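Local coordinates for protein DNA polymerase III subunit delta (Bacillus subtilis, PDB 3ZH9) that probably serves as the wrench of the clamp-loading complex, opening the ring of the beta sliding clamp so that it can be loaded onto primed DNA, at residues V78-P83 against F115-P120; V17-G22 against A138-A143; F52-D57 against I95-S100. One frame throughout, in Å; residues are numbered along the deposited sequence.

Contact 1: residues V78-P83 against F115-P120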
loop_
_atom_site.group_PDB
_atom_site.type_symbol
_atom_site.label_atom_id
_atom_site.label_comp_id
_atom_site.label_asym_id
_atom_site.label_seq_id
_atom_site.Cartn_x
_atom_site.Cartn_y
_atom_site.Cartn_z
ATOM N N VAL A 78 -17.201 -9.648 13.542
ATOM C CA VAL A 78 -16.299 -9.276 14.619
ATOM C C VAL A 78 -14.891 -9.170 14.061
ATOM O O VAL A 78 -14.347 -10.143 13.528
ATOM C CB VAL A 78 -16.306 -10.291 15.787
ATOM C CG1 VAL A 78 -15.164 -9.984 16.758
ATOM C CG2 VAL A 78 -17.664 -10.302 16.514
ATOM N N ILE A 79 -14.312 -7.980 14.167
ATOM C CA ILE A 79 -12.987 -7.727 13.623
ATOM C C ILE A 79 -11.980 -7.533 14.747
ATOM O O ILE A 79 -12.205 -6.765 15.689
ATOM C CB ILE A 79 -13.011 -6.507 12.689
ATOM C CG1 ILE A 79 -13.986 -6.758 11.539
ATOM C CG2 ILE A 79 -11.621 -6.185 12.163
ATOM C CD1 ILE A 79 -14.227 -5.550 10.696
ATOM N N VAL A 80 -10.875 -8.256 14.647
ATOM C CA VAL A 80 -9.846 -8.253 15.673
ATOM C C VAL A 80 -8.505 -7.915 15.049
ATOM O O VAL A 80 -7.889 -8.756 14.384
ATOM C CB VAL A 80 -9.760 -9.626 16.372
ATOM C CG1 VAL A 80 -8.670 -9.618 17.404
ATOM C CG2 VAL A 80 -11.079 -9.957 17.015
ATOM N N LYS A 81 -8.057 -6.676 15.252
ATOM C CA LYS A 81 -6.800 -6.215 14.660
ATOM C C LYS A 81 -5.575 -6.481 15.535
ATOM O O LYS A 81 -5.664 -6.489 16.768
ATOM C CB LYS A 81 -6.870 -4.718 14.357
ATOM C CG LYS A 81 -8.003 -4.300 13.431
ATOM C CD LYS A 81 -8.013 -2.782 13.285
ATOM C CE LYS A 81 -9.186 -2.298 12.456
ATOM N NZ LYS A 81 -9.394 -0.831 12.634
ATOM N N ASN A 82 -4.434 -6.686 14.874
ATOM C CA ASN A 82 -3.107 -6.702 15.508
ATOM C C ASN A 82 -2.820 -7.816 16.516
ATOM O O ASN A 82 -2.458 -7.535 17.661
ATOM C CB ASN A 82 -2.796 -5.353 16.163
ATOM C CG ASN A 82 -2.915 -4.195 15.197
ATOM O OD1 ASN A 82 -3.372 -3.114 15.570
ATOM N ND2 ASN A 82 -2.516 -4.411 13.953
ATOM N N PRO A 83 -2.974 -9.077 16.094
ATOM C CA PRO A 83 -2.542 -10.203 16.928
ATOM C C PRO A 83 -1.023 -10.371 16.865
ATOM O O PRO A 83 -0.536 -11.323 16.255
ATOM C CB PRO A 83 -3.260 -11.404 16.291
ATOM C CG PRO A 83 -3.462 -11.008 14.877
ATOM C CD PRO A 83 -3.683 -9.521 14.882
ATOM N N PHE A 115 -15.775 -14.009 12.019
ATOM C CA PHE A 115 -14.670 -13.540 12.860
ATOM C C PHE A 115 -13.429 -13.316 11.981
ATOM O O PHE A 115 -12.908 -14.264 11.371
ATOM C CB PHE A 115 -14.374 -14.613 13.910
ATOM C CG PHE A 115 -13.444 -14.179 15.004
ATOM C CD1 PHE A 115 -12.063 -14.312 14.857
ATOM C CD2 PHE A 115 -13.947 -13.666 16.206
ATOM C CE1 PHE A 115 -11.195 -13.921 15.880
ATOM C CE2 PHE A 115 -13.091 -13.281 17.223
ATOM C CZ PHE A 115 -11.712 -13.410 17.063
ATOM N N VAL A 116 -12.961 -12.074 11.907
ATOM C CA VAL A 116 -11.798 -11.754 11.080
ATOM C C VAL A 116 -10.602 -11.263 11.904
ATOM O O VAL A 116 -10.677 -10.261 12.624
ATOM C CB VAL A 116 -12.139 -10.723 9.987
ATOM C CG1 VAL A 116 -13.465 -11.073 9.320
ATOM C CG2 VAL A 116 -12.241 -9.357 10.584
ATOM N N LEU A 117 -9.509 -12.010 11.830
ATOM C CA LEU A 117 -8.229 -11.545 12.343
ATOM C C LEU A 117 -7.537 -10.742 11.254
ATOM O O LEU A 117 -7.279 -11.253 10.164
ATOM C CB LEU A 117 -7.338 -12.720 12.708
ATOM C CG LEU A 117 -7.564 -13.271 14.102
ATOM C CD1 LEU A 117 -6.870 -14.612 14.243
ATOM C CD2 LEU A 117 -7.041 -12.254 15.120
ATOM N N LEU A 118 -7.227 -9.489 11.561
ATOM C CA LEU A 118 -6.469 -8.648 10.654
ATOM C C LEU A 118 -5.062 -8.484 11.238
ATOM O O LEU A 118 -4.880 -7.825 12.263
ATOM C CB LEU A 118 -7.177 -7.306 10.483
ATOM C CG LEU A 118 -6.622 -6.384 9.405
ATOM C CD1 LEU A 118 -6.420 -7.154 8.115
ATOM C CD2 LEU A 118 -7.559 -5.204 9.195
ATOM N N ALA A 119 -4.084 -9.126 10.607
ATOM C CA ALA A 119 -2.732 -9.215 11.147
ATOM C C ALA A 119 -1.730 -8.675 10.140
ATOM O O ALA A 119 -1.224 -9.422 9.317
ATOM C CB ALA A 119 -2.394 -10.654 11.492
ATOM N N PRO A 120 -1.440 -7.372 10.215
ATOM C CA PRO A 120 -0.671 -6.672 9.185
ATOM C C PRO A 120 0.832 -6.952 9.266
ATOM O O PRO A 120 1.611 -6.013 9.293
ATOM C CB PRO A 120 -0.926 -5.203 9.525
ATOM C CG PRO A 120 -1.041 -5.204 11.033
ATOM C CD PRO A 120 -1.812 -6.481 11.335
#
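With chi1 at 179°, Val-80 turns CG1 away from its own N and sets CG2 beside it, facing the Phe-115 ring, whose own chi1 of -169° swings it across the strand boundary. CG2 of Val-80 thus comes within 3.5 Å of CZ of Phe-115, obliquely to the ring, while CG1 of Val-78 meets the same ring at its CD2 and CE2 atoms. Farther along this face Val-80 and Leu-117 run alongside each other, with CG1 of Val-80 3.8 Å from CD2 of Leu-117. That CD2 methyl also touches the ring of Pro-83, whose CG rests 3.6 Å from CB of Ala-119. On the other face a methyl of Val-116, CG2, presses on CG1 of Ile-79 at 3.3 Å, tighter than a normal carbon contact.

The backbones pair as parallel strands of one beta-alpha-beta unit, the crossover running through helix 99-107. Val-116 N donates to Val-78 O (2.9 Å), Val-80 N to Val-116 O, and Leu-118 N to Val-80 O. Past the end of strand 76-81, Asn-82 N still reaches Leu-118 O at 2.9 Å.

Helix 59-66 packs on the side of Val-78, Val-80 and Phe-115, and helix 25-39 on that of Ile-79 and Leu-118, so both faces of the sheet lie under helices. The paired backbone N and O atoms satisfy one another and nearly everything else that meets is hydrocarbon, so the pairing of the strands rests on backbone hydrogen bonds and close apolar fit, with no charged pair between the segments.

Contact 2: residues V17-G22 against A138-A143; sequences VYCLYG and AFMMEA
Strands 17-21 and 139-142 run parallel, 16° apart in direction and 4.7 Å at the closest approach of their axes, joined by five backbone hydrogen bonds from Phe-139 N to Val-17 O through Ala-143 N to Tyr-21 O. They form one margin of the five-stranded parallel sheet in the alpha/beta domain, with 139-142 outermost, in a region related by sequence to the P-loop NTPases.

Tyr-18 and Phe-139 share one face, their rings nearly parallel (17°) but displaced, with little overlap. The Tyr-18 hydroxyl is hydrogen-bonded to the backbone N of His-15. Next along, CD2 of Leu-20 touches CB of Met-141, and helices 2-10 and 25-39 pack on this side.

On the opposite face the Met-140 chain curls back, bringing SD to 3.7 Å from CB of Cys-19 and CE near the Tyr-21 ring. Tyr-21 takes the crowded position between backbone N and carbonyl carbon (chi1 72°), which lays its ring across the neighbouring strand. There CB of Glu-142 sits over one ring face, 3.9 Å from its centroid, in a CH-pi contact. A serine in place of Tyr-21 would probably strip the Glu-142 methylenes of the ring face they lie over and leave the Met-140 methyl without its aromatic neighbour. The closest of these carbon contacts, CZ of Tyr-21 to CB of Glu-142, measures 3.4 Å.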
loop_
_atom_site.group_PDB
_atom_site.type_symbol
_atom_site.label_atom_id
_atom_site.label_comp_id
_atom_site.label_asym_id
_atom_site.label_seq_id
_atom_site.Cartn_x
_atom_site.Cartn_y
_atom_site.Cartn_z
ATOM N N VAL A 17 -14.442 -17.918 10.051
ATOM C CA VAL A 17 -13.147 -17.405 10.520
ATOM C C VAL A 17 -12.217 -17.072 9.338
ATOM O O VAL A 17 -11.966 -17.923 8.458
ATOM C CB VAL A 17 -12.420 -18.410 11.458
ATOM C CG1 VAL A 17 -11.122 -17.824 11.975
ATOM C CG2 VAL A 17 -13.303 -18.836 12.625
ATOM N N TYR A 18 -11.722 -15.834 9.318
ATOM C CA TYR A 18 -10.686 -15.421 8.354
ATOM C C TYR A 18 -9.457 -14.929 9.086
ATOM O O TYR A 18 -9.548 -14.368 10.183
ATOM C CB TYR A 18 -11.146 -14.276 7.454
ATOM C CG TYR A 18 -12.259 -14.627 6.513
ATOM C CD1 TYR A 18 -13.577 -14.674 6.959
ATOM C CD2 TYR A 18 -11.997 -14.926 5.180
ATOM C CE1 TYR A 18 -14.607 -14.978 6.104
ATOM C CE2 TYR A 18 -13.023 -15.260 4.313
ATOM C CZ TYR A 18 -14.330 -15.269 4.777
ATOM O OH TYR A 18 -15.363 -15.589 3.933
ATOM N N CYS A 19 -8.307 -15.135 8.463
ATOM C CA CYS A 19 -7.085 -14.521 8.913
ATOM C C CYS A 19 -6.456 -13.813 7.727
ATOM O O CYS A 19 -5.952 -14.452 6.775
ATOM C CB CYS A 19 -6.122 -15.544 9.527
ATOM S SG CYS A 19 -4.594 -14.755 10.152
ATOM N N LEU A 20 -6.518 -12.490 7.772
ATOM C CA LEU A 20 -5.994 -11.661 6.697
ATOM C C LEU A 20 -4.651 -11.115 7.174
ATOM O O LEU A 20 -4.570 -10.450 8.214
ATOM C CB LEU A 20 -6.961 -10.512 6.377
ATOM C CG LEU A 20 -8.469 -10.827 6.372
ATOM C CD1 LEU A 20 -9.316 -9.589 6.026
ATOM C CD2 LEU A 20 -8.797 -11.959 5.429
ATOM N N TYR A 21 -3.590 -11.418 6.442
ATOM C CA TYR A 21 -2.260 -10.997 6.868
ATOM C C TYR A 21 -1.427 -10.490 5.693
ATOM O O TYR A 21 -1.845 -10.566 4.538
ATOM C CB TYR A 21 -1.537 -12.124 7.616
ATOM C CG TYR A 21 -1.085 -13.259 6.715
ATOM C CD1 TYR A 21 -1.977 -14.236 6.303
ATOM C CD2 TYR A 21 0.236 -13.342 6.272
ATOM C CE1 TYR A 21 -1.570 -15.282 5.467
ATOM C CE2 TYR A 21 0.658 -14.379 5.439
ATOM C CZ TYR A 21 -0.254 -15.341 5.041
ATOM O OH TYR A 21 0.133 -16.362 4.217
ATOM N N GLY A 22 -0.250 -9.960 5.998
ATOM C CA GLY A 22 0.586 -9.330 4.989
ATOM C C GLY A 22 0.656 -7.844 5.244
ATOM O O GLY A 22 -0.151 -7.282 6.004
ATOM N N ALA A 138 -8.929 -21.372 9.850
ATOM C CA ALA A 138 -9.249 -20.082 9.247
ATOM C C ALA A 138 -9.034 -20.095 7.733
ATOM O O ALA A 138 -8.203 -20.839 7.232
ATOM C CB ALA A 138 -8.431 -18.968 9.895
ATOM N N PHE A 139 -9.808 -19.278 7.021
ATOM C CA PHE A 139 -9.531 -18.924 5.631
ATOM C C PHE A 139 -8.395 -17.918 5.656
ATOM O O PHE A 139 -8.589 -16.749 6.012
ATOM C CB PHE A 139 -10.775 -18.305 4.959
ATOM C CG PHE A 139 -10.693 -18.208 3.439
ATOM C CD1 PHE A 139 -9.474 -18.034 2.783
ATOM C CD2 PHE A 139 -11.856 -18.277 2.663
ATOM C CE1 PHE A 139 -9.418 -17.945 1.376
ATOM C CE2 PHE A 139 -11.813 -18.190 1.257
ATOM C CZ PHE A 139 -10.591 -18.024 0.616
ATOM N N MET A 140 -7.212 -18.374 5.267
ATOM C CA MET A 140 -6.003 -17.544 5.287
ATOM C C MET A 140 -5.951 -16.759 3.990
ATOM O O MET A 140 -6.247 -17.293 2.935
ATOM C CB MET A 140 -4.738 -18.415 5.374
ATOM C CG MET A 140 -4.687 -19.402 6.538
ATOM S SD MET A 140 -4.538 -18.614 8.167
ATOM C CE MET A 140 -3.047 -17.627 8.008
ATOM N N MET A 141 -5.591 -15.489 4.072
ATOM C CA MET A 141 -5.407 -14.685 2.880
ATOM C C MET A 141 -4.206 -13.790 3.085
ATOM O O MET A 141 -4.139 -13.007 4.034
ATOM C CB MET A 141 -6.640 -13.842 2.602
ATOM C CG MET A 141 -6.574 -13.087 1.294
ATOM S SD MET A 141 -7.555 -11.565 1.317
ATOM C CE MET A 141 -6.571 -10.434 2.307
ATOM N N GLU A 142 -3.240 -13.909 2.199
ATOM C CA GLU A 142 -2.068 -13.063 2.310
ATOM C C GLU A 142 -2.162 -11.890 1.348
ATOM O O GLU A 142 -2.356 -12.092 0.152
ATOM C CB GLU A 142 -0.816 -13.868 1.999
ATOM C CG GLU A 142 0.426 -13.025 2.005
ATOM C CD GLU A 142 1.627 -13.802 1.532
ATOM O OE1 GLU A 142 1.461 -14.644 0.624
ATOM O OE2 GLU A 142 2.726 -13.572 2.069
ATOM N N ALA A 143 -2.020 -10.669 1.867
ATOM C CA ALA A 143 -1.887 -9.491 1.009
ATOM C C ALA A 143 -0.448 -8.975 1.054
ATOM O O ALA A 143 -0.128 -8.043 1.801
ATOM C CB ALA A 143 -2.852 -8.397 1.430
#

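Contact 3: residues F52-D57 against I95-S100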
loop_
_atom_site.group_PDB
_atom_site.type_symbol
_atom_site.label_atom_id
_atom_site.label_comp_id
_atom_site.label_asym_id
_atom_site.label_seq_id
_atom_site.Cartn_x
_atom_site.Cartn_y
_atom_site.Cartn_z
ATOM N N PHE A 52 -12.135 -4.609 17.294
ATOM C CA PHE A 52 -11.212 -4.536 18.416
ATOM C C PHE A 52 -9.779 -4.360 17.922
ATOM O O PHE A 52 -9.446 -4.763 16.809
ATOM C CB PHE A 52 -11.324 -5.800 19.277
ATOM C CG PHE A 52 -12.706 -6.031 19.841
ATOM C CD1 PHE A 52 -13.688 -6.666 19.081
ATOM C CD2 PHE A 52 -13.024 -5.609 21.128
ATOM C CE1 PHE A 52 -14.954 -6.880 19.592
ATOM C CE2 PHE A 52 -14.295 -5.820 21.647
ATOM C CZ PHE A 52 -15.261 -6.457 20.878
ATOM N N ASP A 53 -8.935 -3.755 18.754
ATOM C CA ASP A 53 -7.506 -3.627 18.460
ATOM C C ASP A 53 -6.733 -4.248 19.625
ATOM O O ASP A 53 -6.753 -3.730 20.739
ATOM C CB ASP A 53 -7.143 -2.148 18.263
ATOM C CG ASP A 53 -5.697 -1.937 17.834
ATOM O OD1 ASP A 53 -4.849 -2.831 18.060
ATOM O OD2 ASP A 53 -5.410 -0.858 17.276
ATOM N N LEU A 54 -6.063 -5.365 19.375
ATOM C CA LEU A 54 -5.405 -6.092 20.453
ATOM C C LEU A 54 -4.200 -5.349 21.044
ATOM O O LEU A 54 -3.591 -5.813 22.011
ATOM C CB LEU A 54 -5.010 -7.495 19.991
ATOM C CG LEU A 54 -6.200 -8.378 19.614
ATOM C CD1 LEU A 54 -5.738 -9.795 19.265
ATOM C CD2 LEU A 54 -7.241 -8.393 20.753
ATOM N N GLU A 55 -3.854 -4.204 20.465
ATOM C CA GLU A 55 -2.850 -3.340 21.066
ATOM C C GLU A 55 -3.372 -2.766 22.380
ATOM O O GLU A 55 -2.590 -2.427 23.267
ATOM C CB GLU A 55 -2.490 -2.186 20.129
ATOM C CG GLU A 55 -1.913 -2.609 18.790
ATOM C CD GLU A 55 -0.455 -3.028 18.869
ATOM O OE1 GLU A 55 0.041 -3.298 19.986
ATOM O OE2 GLU A 55 0.195 -3.084 17.802
ATOM N N GLU A 56 -4.675 -2.510 22.421
ATOM C CA GLU A 56 -5.316 -1.890 23.576
ATOM C C GLU A 56 -6.566 -2.560 24.152
ATOM O O GLU A 56 -7.022 -2.180 25.219
ATOM C CB GLU A 56 -5.691 -0.466 23.207
ATOM C CG GLU A 56 -6.761 -0.402 22.164
ATOM C CD GLU A 56 -6.936 0.977 21.617
ATOM O OE1 GLU A 56 -6.099 1.835 21.933
ATOM O OE2 GLU A 56 -7.905 1.209 20.873
ATOM N N ASP A 57 -7.128 -3.531 23.444
ATOM C CA ASP A 57 -8.392 -4.154 23.843
ATOM C C ASP A 57 -8.186 -5.602 24.244
ATOM O O ASP A 57 -7.283 -6.265 23.734
ATOM C CB ASP A 57 -9.416 -4.090 22.709
ATOM C CG ASP A 57 -9.671 -2.683 22.236
ATOM O OD1 ASP A 57 -9.506 -1.749 23.050
ATOM O OD2 ASP A 57 -10.045 -2.513 21.057
ATOM N N ILE A 95 -0.111 -5.835 26.170
ATOM C CA ILE A 95 -1.074 -6.678 26.888
ATOM C C ILE A 95 -0.786 -8.178 26.763
ATOM O O ILE A 95 -0.457 -8.671 25.681
ATOM C CB ILE A 95 -2.522 -6.443 26.369
ATOM C CG1 ILE A 95 -2.888 -4.956 26.422
ATOM C CG2 ILE A 95 -3.531 -7.285 27.151
ATOM C CD1 ILE A 95 -4.305 -4.654 25.973
ATOM N N GLU A 96 -0.927 -8.900 27.869
ATOM C CA GLU A 96 -0.763 -10.349 27.865
ATOM C C GLU A 96 -2.115 -11.022 27.667
ATOM O O GLU A 96 -2.836 -11.280 28.631
ATOM C CB GLU A 96 -0.116 -10.822 29.171
ATOM N N HIS A 97 -2.446 -11.311 26.413
ATOM C CA HIS A 97 -3.774 -11.799 26.044
ATOM C C HIS A 97 -4.045 -13.251 26.421
ATOM O O HIS A 97 -3.157 -13.967 26.880
ATOM C CB HIS A 97 -3.999 -11.627 24.541
ATOM C CG HIS A 97 -4.063 -10.200 24.097
ATOM N ND1 HIS A 97 -5.176 -9.409 24.290
ATOM C CD2 HIS A 97 -3.155 -9.423 23.459
ATOM C CE1 HIS A 97 -4.948 -8.205 23.796
ATOM N NE2 HIS A 97 -3.730 -8.188 23.282
ATOM N N ASN A 98 -5.302 -13.647 26.255
ATOM C CA ASN A 98 -5.762 -15.012 26.437
ATOM C C ASN A 98 -5.777 -15.774 25.120
ATOM O O ASN A 98 -6.842 -16.041 24.581
ATOM C CB ASN A 98 -7.165 -14.997 27.023
ATOM C CG ASN A 98 -7.633 -16.364 27.441
ATOM O OD1 ASN A 98 -6.848 -17.300 27.530
ATOM N ND2 ASN A 98 -8.918 -16.482 27.714
ATOM N N VAL A 99 -4.614 -16.131 24.602
ATOM C CA VAL A 99 -4.526 -16.801 23.314
ATOM C C VAL A 99 -5.283 -18.130 23.295
ATOM O O VAL A 99 -5.930 -18.457 22.307
ATOM C CB VAL A 99 -3.060 -17.003 22.899
ATOM C CG1 VAL A 99 -2.946 -18.033 21.797
ATOM C CG2 VAL A 99 -2.461 -15.677 22.470
ATOM N N SER A 100 -5.221 -18.880 24.391
ATOM C CA SER A 100 -5.850 -20.205 24.448
ATOM C C SER A 100 -7.366 -20.172 24.197
ATOM O O SER A 100 -7.926 -21.084 23.593
ATOM C CB SER A 100 -5.545 -20.895 25.783
ATOM O OG SER A 100 -6.106 -20.180 26.874
#
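An Asx turn at the C-terminal end of strand 49-53 begins the loop that receives His-97, from the segment leading into helix 99-107. There Asp-53 OD1 accepts the backbone N-H of Glu-55 from above the carboxylate plane. The loop is tightened by Asp-53 O, which takes both Glu-56 N and Asp-57 N, and by the side chain of Asp-57, whose OD2 accepts from Asp-53 N at 2.8 Å.

The folded loop presents two carbonyl oxygens to the imidazole edge. NE2 of His-97 donates to Leu-54 O at 2.7 Å, somewhat bent (145° at the hydrogen); the oxygen lies in the ring plane, and the donor meets it in the carbonyl plane, on a lone pair. Beside it, Asp-57 O sits 3.0 Å from CE1 of His-97, also in plane; the hydrogen bond to Leu-54 O, with Asp-57 O close by, probably limits how far the ring can turn. CG of His-97 is anti to the carbonyl carbon (chi1 -66°), which carries the ring toward the loop, and CB of Leu-54 packs 3.6 Å from NE2 of His-97. CG2 of Ile-95 lies over one ring face, near its periphery. The longer branch of Ile-95 sets its CD1 against the loop backbone, 3.6 Å from Glu-56 C.

This is a small contact at the surface of the alpha/beta domain. Leu-59 of helix 59-66 touches His-97, and Tyr-84 OH is hydrogen-bonded to Ile-95 O. Asn-98 occupies the N-cap position of helix 99-107, while strand 49-53 leads into the loop from beside strand 76-81 at the margin of the sheet.

How the contacts relate
After helix 2-10 the chain enters strand 17-21, which pairs only much later with 139-142, so contact 2 closes the longest loop of the three and holds both other contacts within it. Inside that loop, segment 52-57 opens contact 3, 78-83 opens contact 1, 95-100 closes contact 3 and 115-120 closes contact 1; these two therefore cross. Contacts 1 and 2 adjoin through strands 113-119 and 17-21, where Ala-119 N probably hydrogen-bonds to Leu-20 O. Contacts 1 and 3 meet through strands 76-81 and 49-53. Contacts 2 and 3 do not touch, their nearest atoms about 10 Å apart. Together they tie the five-stranded sheet, margin to margin, to the approach to helix 99-107.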